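Local coordinates for protein alpha-14 giardin (Giardia lamblia, PDB 3CHJ) that binds calcium and phospholipid as an annexin, and may serve as a calcium-regulated structural element linking the membrane to the underlying axoneme, at residues 102-114 and 228-240. Sequence-based numbering, arbitrary orientation.
Sequences KCLVDVLLTIETH and LDEYAFKLAHDFL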
ATOM      1  N   LYS A 102       1.118   6.871   9.459  1.00 13.25           N
ATOM      2  CA  LYS A 102       1.410   5.540   8.909  1.00 14.70           C
ATOM      3  C   LYS A 102       0.643   5.328   7.606  1.00 12.73           C
ATOM      4  O   LYS A 102       1.190   4.748   6.661  1.00 12.09           O
ATOM      5  CB  LYS A 102       1.034   4.419   9.895  1.00 15.16           C
ATOM      6  CG  LYS A 102       1.886   4.320  11.156  1.00 18.99           C
ATOM      7  CD  LYS A 102       1.464   3.139  12.042  1.00 19.94           C
ATOM      8  CE  LYS A 102       0.012   3.191  12.498  1.00 25.89           C
ATOM      9  NZ  LYS A 102      -0.462   1.879  13.106  1.00 25.22           N
ATOM     10  N   CYS A 103      -0.618   5.752   7.565  1.00 11.66           N
ATOM     11  CA  CYS A 103      -1.435   5.593   6.363  1.00 11.33           C
ATOM     12  C   CYS A 103      -0.862   6.377   5.196  1.00 11.42           C
ATOM     13  O   CYS A 103      -0.774   5.863   4.092  1.00 11.42           O
ATOM     14  CB  CYS A 103      -2.864   6.029   6.653  1.00 11.34           C
ATOM     15  SG  CYS A 103      -3.979   5.781   5.259  1.00 13.08           S
ATOM     16  N   LEU A 104      -0.440   7.615   5.455  1.00 11.10           N
ATOM     17  CA  LEU A 104       0.109   8.476   4.408  1.00 10.44           C
ATOM     18  C   LEU A 104       1.388   7.836   3.858  1.00 10.57           C
ATOM     19  O   LEU A 104       1.619   7.855   2.663  1.00 11.33           O
ATOM     20  CB  LEU A 104       0.371   9.878   4.981  1.00 10.68           C
ATOM     21  CG  LEU A 104      -0.914  10.623   5.369  1.00 10.72           C
ATOM     22  CD1 LEU A 104      -0.544  12.009   5.952  1.00 12.09           C
ATOM     23  CD2 LEU A 104      -1.857  10.742   4.194  1.00 13.65           C
ATOM     24  N   VAL A 105       2.220   7.281   4.739  1.00  9.92           N
ATOM     25  CA  VAL A 105       3.426   6.560   4.296  1.00 10.19           C
ATOM     26  C   VAL A 105       3.072   5.334   3.449  1.00 10.16           C
ATOM     27  O   VAL A 105       3.603   5.161   2.338  1.00  9.97           O
ATOM     28  CB  VAL A 105       4.299   6.205   5.507  1.00  9.48           C
ATOM     29  CG1 VAL A 105       5.465   5.233   5.133  1.00 11.04           C
ATOM     30  CG2 VAL A 105       4.844   7.525   6.115  1.00 10.61           C
ATOM     31  N   ASP A 106       2.133   4.528   3.937  1.00  9.13           N
ATOM     32  CA  ASP A 106       1.752   3.302   3.233  1.00  9.43           C
ATOM     33  C   ASP A 106       1.248   3.606   1.836  1.00 10.69           C
ATOM     34  O   ASP A 106       1.517   2.843   0.894  1.00 11.35           O
ATOM     35  CB  ASP A 106       0.624   2.583   3.972  1.00  9.11           C
ATOM     36  CG  ASP A 106       1.088   1.879   5.240  1.00 11.45           C
ATOM     37  OD1 ASP A 106       2.316   1.731   5.494  1.00 10.95           O
ATOM     38  OD2 ASP A 106       0.175   1.449   5.979  1.00 12.73           O
ATOM     39  N   VAL A 107       0.486   4.689   1.703  1.00 10.56           N
ATOM     40  CA  VAL A 107      -0.136   5.015   0.419  1.00 11.44           C
ATOM     41  C   VAL A 107       0.884   5.623  -0.523  1.00 12.04           C
ATOM     42  O   VAL A 107       1.109   5.124  -1.635  1.00 13.17           O
ATOM     43  CB  VAL A 107      -1.327   5.975   0.602  1.00 11.48           C
ATOM     44  CG1 VAL A 107      -1.821   6.481  -0.754  1.00 13.99           C
ATOM     45  CG2 VAL A 107      -2.453   5.272   1.373  1.00 12.08           C
ATOM     46  N   LEU A 108       1.519   6.701  -0.095  1.00 12.00           N
ATOM     47  CA  LEU A 108       2.314   7.493  -1.029  1.00 11.88           C
ATOM     48  C   LEU A 108       3.544   6.764  -1.529  1.00 12.61           C
ATOM     49  O   LEU A 108       3.993   7.029  -2.654  1.00 12.93           O
ATOM     50  CB  LEU A 108       2.672   8.839  -0.416  1.00 12.08           C
ATOM     51  CG  LEU A 108       1.459   9.763  -0.346  1.00 12.98           C
ATOM     52  CD1 LEU A 108       1.730  10.956   0.565  1.00 14.98           C
ATOM     53  CD2 LEU A 108       1.086  10.243  -1.782  1.00 15.08           C
ATOM     54  N   LEU A 109       4.080   5.847  -0.718  1.00 11.94           N
ATOM     55  CA  LEU A 109       5.359   5.203  -1.057  1.00 12.44           C
ATOM     56  C   LEU A 109       5.194   3.899  -1.828  1.00 14.15           C
ATOM     57  O   LEU A 109       6.189   3.257  -2.167  1.00 15.21           O
ATOM     58  CB  LEU A 109       6.244   4.994   0.166  1.00 12.43           C
ATOM     59  CG  LEU A 109       6.611   6.282   0.902  1.00 10.35           C
ATOM     60  CD1 LEU A 109       7.549   5.942   2.065  1.00 11.71           C
ATOM     61  CD2 LEU A 109       7.250   7.271  -0.075  1.00 11.43           C
ATOM     62  N   THR A 110       3.952   3.515  -2.102  1.00 13.75           N
ATOM     63  CA  THR A 110       3.735   2.202  -2.751  1.00 14.71           C
ATOM     64  C   THR A 110       2.875   2.304  -3.996  1.00 15.64           C
ATOM     65  O   THR A 110       2.273   1.312  -4.429  1.00 16.72           O
ATOM     66  CB  THR A 110       3.132   1.162  -1.816  1.00 14.67           C
ATOM     67  OG1 THR A 110       1.795   1.560  -1.476  1.00 14.31           O
ATOM     68  CG2 THR A 110       3.981   0.965  -0.561  1.00 14.62           C
ATOM     69  N   ILE A 111       2.826   3.495  -4.568  1.00 15.89           N
ATOM     70  CA  ILE A 111       2.153   3.711  -5.847  1.00 17.78           C
ATOM     71  C   ILE A 111       3.085   4.290  -6.911  1.00 18.81           C
ATOM     72  O   ILE A 111       4.049   5.007  -6.616  1.00 19.27           O
ATOM     73  CB  ILE A 111       0.882   4.562  -5.690  1.00 17.41           C
ATOM     74  CG1 ILE A 111       1.222   5.947  -5.100  1.00 18.37           C
ATOM     75  CG2 ILE A 111      -0.111   3.783  -4.844  1.00 16.35           C
ATOM     76  CD1 ILE A 111       0.036   6.866  -4.901  1.00 17.93           C
ATOM     77  N   GLU A 112       2.781   3.974  -8.163  1.00 19.83           N
ATOM     78  CA  GLU A 112       3.635   4.404  -9.265  1.00 21.40           C
ATOM     79  C   GLU A 112       3.566   5.923  -9.473  1.00 22.21           C
ATOM     80  O   GLU A 112       2.587   6.569  -9.068  1.00 21.88           O
ATOM     81  CB  GLU A 112       3.236   3.661 -10.550  1.00 21.62           C
ATOM     82  CG  GLU A 112       3.211   2.124 -10.419  1.00 23.01           C
ATOM     83  CD  GLU A 112       4.585   1.512 -10.176  1.00 25.51           C
ATOM     84  OE1 GLU A 112       5.599   2.128 -10.549  1.00 27.52           O
ATOM     85  OE2 GLU A 112       4.648   0.400  -9.610  1.00 27.30           O
ATOM     86  N   THR A 113       4.602   6.502 -10.092  1.00 23.56           N
ATOM     87  CA  THR A 113       4.635   7.956 -10.294  1.00 25.39           C
ATOM     88  C   THR A 113       3.430   8.430 -11.103  1.00 25.14           C
ATOM     89  O   THR A 113       2.839   9.472 -10.786  1.00 25.40           O
ATOM     90  CB  THR A 113       5.931   8.464 -10.987  1.00 25.89           C
ATOM     91  OG1 THR A 113       6.991   7.516 -10.819  1.00 31.09           O
ATOM     92  CG2 THR A 113       6.345   9.813 -10.396  1.00 27.35           C
ATOM     93  N   HIS A 114       3.052   7.666 -12.134  1.00 24.84           N
ATOM     94  CA  HIS A 114       1.854   8.001 -12.923  1.00 24.90           C
ATOM     95  C   HIS A 114       0.584   8.036 -12.067  1.00 23.63           C
ATOM     96  O   HIS A 114      -0.306   8.859 -12.299  1.00 23.37           O
ATOM     97  CB  HIS A 114       1.698   7.096 -14.168  1.00 25.64           C
ATOM     98  CG  HIS A 114       1.261   5.687 -13.867  1.00 29.22           C
ATOM     99  ND1 HIS A 114      -0.062   5.337 -13.700  1.00 31.68           N
ATOM    100  CD2 HIS A 114       1.971   4.537 -13.748  1.00 31.78           C
ATOM    101  CE1 HIS A 114      -0.148   4.040 -13.462  1.00 32.89           C
ATOM    102  NE2 HIS A 114       1.071   3.529 -13.492  1.00 33.17           N
ATOM    103  N   LEU A 228       9.438   5.534  12.380  1.00 11.01           N
ATOM    104  CA  LEU A 228       8.697   5.640  11.110  1.00 10.99           C
ATOM    105  C   LEU A 228       9.645   5.982   9.978  1.00 10.48           C
ATOM    106  O   LEU A 228       9.403   5.555   8.848  1.00 10.38           O
ATOM    107  CB  LEU A 228       7.551   6.654  11.195  1.00 11.36           C
ATOM    108  CG  LEU A 228       6.594   6.750   9.996  1.00 11.48           C
ATOM    109  CD1 LEU A 228       6.010   5.383   9.631  1.00 13.54           C
ATOM    110  CD2 LEU A 228       5.457   7.740  10.297  1.00 11.79           C
ATOM    111  N   ASP A 229      10.727   6.719  10.244  1.00 10.65           N
ATOM    112  CA  ASP A 229      11.744   6.914   9.195  1.00 10.22           C
ATOM    113  C   ASP A 229      12.189   5.575   8.643  1.00 10.01           C
ATOM    114  O   ASP A 229      12.325   5.403   7.415  1.00 10.05           O
ATOM    115  CB  ASP A 229      13.029   7.563   9.734  1.00 10.33           C
ATOM    116  CG  ASP A 229      12.905   9.042  10.010  1.00 12.87           C
ATOM    117  OD1 ASP A 229      11.888   9.671   9.660  1.00 12.58           O
ATOM    118  OD2 ASP A 229      13.887   9.580  10.558  1.00 14.50           O
ATOM    119  N   GLU A 230      12.517   4.639   9.538  1.00  9.84           N
ATOM    120  CA  GLU A 230      13.007   3.333   9.109  1.00 10.63           C
ATOM    121  C   GLU A 230      11.973   2.549   8.310  1.00 10.12           C
ATOM    122  O   GLU A 230      12.298   1.984   7.272  1.00 10.84           O
ATOM    123  CB  GLU A 230      13.475   2.529  10.318  1.00 11.24           C
ATOM    124  CG  GLU A 230      14.114   1.223   9.950  1.00 13.56           C
ATOM    125  CD  GLU A 230      14.549   0.420  11.148  1.00 19.84           C
ATOM    126  OE1 GLU A 230      14.311   0.870  12.296  1.00 20.63           O
ATOM    127  OE2 GLU A 230      15.111  -0.679  10.939  1.00 22.17           O
ATOM    128  N   TYR A 231      10.729   2.550   8.764  1.00  9.33           N
ATOM    129  CA  TYR A 231       9.666   1.872   8.034  1.00  9.84           C
ATOM    130  C   TYR A 231       9.521   2.499   6.635  1.00  9.62           C
ATOM    131  O   TYR A 231       9.449   1.777   5.622  1.00 10.39           O
ATOM    132  CB  TYR A 231       8.353   1.988   8.818  1.00 11.05           C
ATOM    133  CG  TYR A 231       7.209   1.397   8.053  1.00 10.54           C
ATOM    134  CD1 TYR A 231       6.983   0.019   8.043  1.00 11.00           C
ATOM    135  CD2 TYR A 231       6.352   2.215   7.340  1.00  9.09           C
ATOM    136  CE1 TYR A 231       5.915  -0.526   7.301  1.00 14.03           C
ATOM    137  CE2 TYR A 231       5.285   1.680   6.589  1.00 11.31           C
ATOM    138  CZ  TYR A 231       5.075   0.302   6.597  1.00 12.03           C
ATOM    139  OH  TYR A 231       4.024  -0.240   5.872  1.00 13.86           O
ATOM    140  N   ALA A 232       9.487   3.829   6.585  1.00  9.86           N
ATOM    141  CA  ALA A 232       9.266   4.553   5.328  1.00  9.22           C
ATOM    142  C   ALA A 232      10.371   4.261   4.317  1.00  9.94           C
ATOM    143  O   ALA A 232      10.073   3.953   3.167  1.00 10.20           O
ATOM    144  CB  ALA A 232       9.149   6.029   5.573  1.00 10.19           C
ATOM    145  N   PHE A 233      11.630   4.345   4.731  1.00  9.87           N
ATOM    146  CA  PHE A 233      12.722   4.099   3.763  1.00  8.99           C
ATOM    147  C   PHE A 233      12.848   2.633   3.381  1.00  9.90           C
ATOM    148  O   PHE A 233      13.202   2.318   2.224  1.00 10.03           O
ATOM    149  CB  PHE A 233      14.041   4.704   4.248  1.00  9.77           C
ATOM    150  CG  PHE A 233      14.125   6.180   4.012  1.00  8.94           C
ATOM    151  CD1 PHE A 233      14.785   6.670   2.874  1.00 11.10           C
ATOM    152  CD2 PHE A 233      13.532   7.078   4.887  1.00  9.96           C
ATOM    153  CE1 PHE A 233      14.861   8.055   2.617  1.00 11.14           C
ATOM    154  CE2 PHE A 233      13.598   8.463   4.642  1.00 11.09           C
ATOM    155  CZ  PHE A 233      14.280   8.950   3.517  1.00 11.03           C
ATOM    156  N   LYS A 234      12.548   1.728   4.311  1.00  9.73           N
ATOM    157  CA  LYS A 234      12.492   0.305   3.952  1.00 10.30           C
ATOM    158  C   LYS A 234      11.359   0.059   2.946  1.00 10.37           C
ATOM    159  O   LYS A 234      11.538  -0.670   1.956  1.00 10.68           O
ATOM    160  CB  LYS A 234      12.255  -0.559   5.189  1.00 11.23           C
ATOM    161  CG  LYS A 234      13.458  -0.747   6.085  1.00 11.58           C
ATOM    162  CD  LYS A 234      13.048  -1.579   7.292  1.00 13.87           C
ATOM    163  CE  LYS A 234      14.289  -2.025   8.022  1.00 18.80           C
ATOM    164  NZ  LYS A 234      13.963  -2.933   9.166  1.00 22.53           N
ATOM    165  N   LEU A 235      10.202   0.670   3.196  1.00 10.38           N
ATOM    166  CA  LEU A 235       9.040   0.477   2.328  1.00 10.50           C
ATOM    167  C   LEU A 235       9.328   1.029   0.925  1.00 10.12           C
ATOM    168  O   LEU A 235       9.039   0.341  -0.060  1.00 11.07           O
ATOM    169  CB  LEU A 235       7.799   1.124   2.953  1.00 11.15           C
ATOM    170  CG  LEU A 235       6.530   0.915   2.117  1.00 10.65           C
ATOM    171  CD1 LEU A 235       6.168  -0.553   2.031  1.00 13.73           C
ATOM    172  CD2 LEU A 235       5.372   1.754   2.685  1.00 11.41           C
ATOM    173  N   ALA A 236       9.936   2.215   0.842  1.00  9.99           N
ATOM    174  CA  ALA A 236      10.305   2.825  -0.442  1.00  9.91           C
ATOM    175  C   ALA A 236      11.329   1.941  -1.145  1.00 10.57           C
ATOM    176  O   ALA A 236      11.214   1.685  -2.348  1.00 10.68           O
ATOM    177  CB  ALA A 236      10.862   4.225  -0.256  1.00 10.29           C
ATOM    178  N   HIS A 237      12.325   1.475  -0.396  1.00  9.70           N
ATOM    179  CA  HIS A 237      13.297   0.527  -0.962  1.00 10.37           C
ATOM    180  C   HIS A 237      12.598  -0.659  -1.622  1.00 10.82           C
ATOM    181  O   HIS A 237      12.838  -0.984  -2.788  1.00 10.85           O
ATOM    182  CB  HIS A 237      14.276  -0.001   0.101  1.00 11.20           C
ATOM    183  CG  HIS A 237      15.169  -1.084  -0.427  1.00 11.95           C
ATOM    184  ND1 HIS A 237      14.741  -2.386  -0.581  1.00 14.46           N
ATOM    185  CD2 HIS A 237      16.440  -1.044  -0.892  1.00 15.16           C
ATOM    186  CE1 HIS A 237      15.718  -3.105  -1.116  1.00 15.52           C
ATOM    187  NE2 HIS A 237      16.763  -2.316  -1.298  1.00 16.24           N
ATOM    188  N   ASP A 238      11.729  -1.315  -0.864  1.00 10.23           N
ATOM    189  CA  ASP A 238      11.087  -2.528  -1.317  1.00 11.25           C
ATOM    190  C   ASP A 238      10.134  -2.256  -2.483  1.00 11.66           C
ATOM    191  O   ASP A 238      10.068  -3.048  -3.433  1.00 11.89           O
ATOM    192  CB  ASP A 238      10.351  -3.159  -0.144  1.00 11.29           C
ATOM    193  CG  ASP A 238      11.299  -3.763   0.882  1.00 13.35           C
ATOM    194  OD1 ASP A 238      12.544  -3.754   0.680  1.00 13.10           O
ATOM    195  OD2 ASP A 238      10.806  -4.275   1.906  1.00 15.43           O
ATOM    196  N   PHE A 239       9.394  -1.149  -2.419  1.00 11.42           N
ATOM    197  CA  PHE A 239       8.478  -0.832  -3.509  1.00 12.12           C
ATOM    198  C   PHE A 239       9.215  -0.625  -4.824  1.00 12.09           C
ATOM    199  O   PHE A 239       8.814  -1.140  -5.864  1.00 12.66           O
ATOM    200  CB  PHE A 239       7.609   0.392  -3.196  1.00 12.90           C
ATOM    201  CG  PHE A 239       6.808   0.863  -4.382  1.00 14.79           C
ATOM    202  CD1 PHE A 239       5.730   0.108  -4.836  1.00 17.16           C
ATOM    203  CD2 PHE A 239       7.148   2.040  -5.045  1.00 17.45           C
ATOM    204  CE1 PHE A 239       4.974   0.535  -5.964  1.00 18.59           C
ATOM    205  CE2 PHE A 239       6.399   2.479  -6.165  1.00 19.54           C
ATOM    206  CZ  PHE A 239       5.316   1.714  -6.604  1.00 18.38           C
ATOM    207  N   LEU A 240      10.303   0.108  -4.767  1.00 11.52           N
ATOM    208  CA  LEU A 240      11.081   0.379  -5.985  1.00 13.04           C
ATOM    209  C   LEU A 240      11.716  -0.920  -6.467  1.00 14.33           C
ATOM    210  O   LEU A 240      11.690  -1.221  -7.660  1.00 15.23           O
ATOM    211  CB  LEU A 240      12.105   1.467  -5.718  1.00 13.39           C
ATOM    212  CG  LEU A 240      11.483   2.849  -5.459  1.00 13.48           C
ATOM    213  CD1 LEU A 240      12.518   3.828  -4.885  1.00 12.48           C
ATOM    214  CD2 LEU A 240      10.825   3.394  -6.736  1.00 15.62           C
TER
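Phe239 lies against the chain just after helix 101-108 ends, with the backbone of Thr110 and Ile111 over one face of its ring. Thr110 CA sits 3.7 Å from the ring centroid of Phe239 and 17° off its normal, a CH-pi contact, while Thr110 C and Ile111 N lie over the same face nearer the rim. A flat aromatic suits this place because its flat face lets the backbone of the turn lie close against it. With CG anti to the backbone N (chi1 171°), the ring of Phe239 reaches across to the turn. The carboxylate of Glu112 comes obliquely to the ring, OE2 3.3 Å from Phe239 CZ, but Glu112 OE1 forms a salt bridge with Arg198, which also hydrogen-bonds Phe239 O.

One and two turns back along helix 227-241, Leu235 and Tyr231 continue the interface. Leu235 CD2 meets the methyl CG2 of Thr110 at 3.6 Å; the hydroxyl of that threonine turns back to the end of the helix it follows, OG1 donating to Asp106 O over 2.7 Å. Val105 is a knob in the hole formed by Leu228, Tyr231, Ala232 and Leu235, its CG1 3.8 Å from Ala232 CB. Leu109 CD1 lies 3.4 Å from Ala232 O, a close approach that the small alanine side chain probably permits. The segments 102-108 and 228-240 run nearly parallel.

At the side of this apolar seam, Tyr231 OH donates to Asp106 OD1 (2.6 Å) from 35° out of the carboxylate plane, and also bonds Ser250. Arg264 and Arg267 of helix 262-272 form salt bridges with Asp106 OD2. The contact thus joins helix 101-108 and the turn after it to helix 227-241, near the centre of the all-helical annexin fold, and the phenol and two guanidinium groups probably stabilise the buried aspartate as an anion.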